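Local coordinates for putative protease I (Bacteroides thetaiotaomicron VPI-5482, PDB 3CNE), which binds flavins such as riboflavin, FMN, FAD and lumichrome as a homodimer, may store them, and appears to lack protease or chaperone activity, at residues V5-V10 against A69-C74. Numbering follows the deposited sequence.
With ZN (zinc ion), chain E.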
loop_
_atom_site.group_PDB
_atom_site.type_symbol
_atom_site.label_atom_id
_atom_site.label_comp_id
_atom_site.label_asym_id
_atom_site.label_seq_id
_atom_site.Cartn_x
_atom_site.Cartn_y
_atom_site.Cartn_z
ATOM N N VAL A 5 1.983 -2.483 18.374
ATOM C CA VAL A 5 1.946 -1.198 17.665
ATOM C C VAL A 5 0.500 -0.774 17.489
ATOM O O VAL A 5 -0.328 -1.556 17.009
ATOM C CB VAL A 5 2.599 -1.296 16.232
ATOM C CG1 VAL A 5 2.680 0.058 15.579
ATOM C CG2 VAL A 5 3.986 -1.934 16.299
ATOM N N ALA A 6 0.181 0.452 17.882
ATOM C CA ALA A 6 -1.095 1.021 17.496
ATOM C C ALA A 6 -0.870 1.810 16.223
ATOM O O ALA A 6 -0.084 2.767 16.189
ATOM C CB ALA A 6 -1.673 1.910 18.608
ATOM N N VAL A 7 -1.554 1.387 15.157
ATOM C CA VAL A 7 -1.507 2.072 13.887
ATOM C C VAL A 7 -2.734 2.983 13.727
ATOM O O VAL A 7 -3.875 2.527 13.826
ATOM C CB VAL A 7 -1.438 1.056 12.727
ATOM C CG1 VAL A 7 -1.319 1.772 11.390
ATOM C CG2 VAL A 7 -0.229 0.116 12.937
ATOM N N LEU A 8 -2.487 4.263 13.439
ATOM C CA LEU A 8 -3.578 5.210 13.218
ATOM C C LEU A 8 -3.723 5.499 11.748
ATOM O O LEU A 8 -2.771 5.982 11.111
ATOM C CB LEU A 8 -3.327 6.506 13.980
ATOM C CG LEU A 8 -2.942 6.433 15.460
ATOM C CD1 LEU A 8 -2.779 7.854 16.011
ATOM C CD2 LEU A 8 -3.970 5.670 16.282
ATOM N N ALA A 9 -4.907 5.187 11.217
ATOM C CA ALA A 9 -5.231 5.415 9.814
ATOM C C ALA A 9 -6.253 6.545 9.683
ATOM O O ALA A 9 -7.357 6.461 10.237
ATOM C CB ALA A 9 -5.747 4.116 9.160
ATOM N N VAL A 10 -5.866 7.638 9.025
ATOM C CA VAL A 10 -6.788 8.747 8.877
ATOM C C VAL A 10 -7.739 8.423 7.710
ATOM O O VAL A 10 -7.602 7.394 7.083
ATOM C CB VAL A 10 -6.066 10.078 8.666
ATOM C CG1 VAL A 10 -5.380 10.498 10.000
ATOM C CG2 VAL A 10 -5.060 10.012 7.464
ATOM N N ALA A 69 4.242 1.351 20.758
ATOM C CA ALA A 69 4.561 2.175 19.600
ATOM C C ALA A 69 3.275 2.695 18.995
ATOM O O ALA A 69 2.244 2.040 19.080
ATOM C CB ALA A 69 5.342 1.376 18.546
ATOM N N LEU A 70 3.367 3.884 18.404
ATOM C CA LEU A 70 2.306 4.459 17.599
ATOM C C LEU A 70 2.859 4.710 16.204
ATOM O O LEU A 70 3.959 5.262 16.055
ATOM C CB LEU A 70 1.823 5.758 18.218
ATOM C CG LEU A 70 0.616 6.514 17.638
ATOM C CD1 LEU A 70 0.013 7.418 18.692
ATOM C CD2 LEU A 70 1.064 7.393 16.469
ATOM N N VAL A 71 2.100 4.285 15.190
ATOM C CA VAL A 71 2.347 4.683 13.802
ATOM C C VAL A 71 1.266 5.678 13.366
ATOM O O VAL A 71 0.076 5.422 13.542
ATOM C CB VAL A 71 2.340 3.479 12.811
ATOM C CG1 VAL A 71 2.350 3.949 11.400
ATOM C CG2 VAL A 71 3.561 2.560 13.058
ATOM N N PHE A 72 1.681 6.826 12.840
ATOM C CA PHE A 72 0.721 7.751 12.242
ATOM C C PHE A 72 0.821 7.632 10.729
ATOM O O PHE A 72 1.823 8.036 10.116
ATOM C CB PHE A 72 0.940 9.212 12.644
ATOM C CG PHE A 72 -0.105 10.130 12.049
ATOM C CD1 PHE A 72 -1.363 10.248 12.648
ATOM C CD2 PHE A 72 0.132 10.799 10.856
ATOM C CE1 PHE A 72 -2.387 11.068 12.068
ATOM C CE2 PHE A 72 -0.850 11.630 10.294
ATOM C CZ PHE A 72 -2.112 11.751 10.903
ATOM N N SER A 73 -0.223 7.076 10.138
ATOM C CA SER A 73 -0.223 6.810 8.708
ATOM C C SER A 73 -1.043 7.909 8.015
ATOM O O SER A 73 -2.267 7.986 8.142
ATOM C CB SER A 73 -0.768 5.404 8.436
ATOM O OG SER A 73 -0.280 4.893 7.204
ATOM N N CYS A 74 -0.330 8.768 7.300
ATOM C CA CYS A 74 -0.871 9.997 6.813
ATOM C C CYS A 74 -1.752 9.774 5.551
ATOM O O CYS A 74 -1.734 8.716 4.935
ATOM C CB CYS A 74 0.307 10.913 6.507
ATOM S SG CYS A 74 -0.085 12.655 6.322
HETATM ZN ZN ZN E . 0.409 13.422 4.214
#
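The backbone O of Ala6 takes the N-H of Val71 at 2.8 Å and also meets Leu70 CA at 3.3 Å in a CA-H...O contact. The N-H of Val71 points almost straight at this oxygen, with an angle of 165° at the hydrogen. Three more backbone bonds follow the same parallel pattern: Ala6 N to Ala69 O, Leu8 N to Val71 O, and Ser73 N to Leu8 O. Ala6 and Leu8 thus use both N and O toward strand 69-73. Val5, Val7 and Ala9 bond instead to strand 31-36. This places 4-9 and 69-73 side by side in the central, mostly parallel sheet of the alpha/beta sandwich of the DJ-1/PfpI family, with helices packed on both faces.

On the face covered by helix 15-27, Val5 CG1 meets Val71 CG2 at 3.7 Å. With CG1 anti to the backbone N (chi1 -174°), it is this methyl of Val5 that faces Val71, and the two side chains meet at a slant. On the other face, Leu8 CD1 reaches both methyls of Leu70, 3.9 Å from Leu70 CD1. The two leucines cross at about a right angle. The same Leu8 CD1 lies at the edge of the Phe72 ring, near its plane. Leu93 of helix 88-102 touches both Leu8 and Phe72.

At the C-terminal end of the contact, Val10 CG1 sits 3.6 Å from Phe72 CZ, while Val10 CG2 turns to Ser73 O. Val10 N and Ser73 O are buried here without a hydrogen-bonding partner. Cys74 follows strand 69-73 directly and its CB points away from 5-10; its SG binds the structural zinc ion at 2.3 Å, together with Cys111.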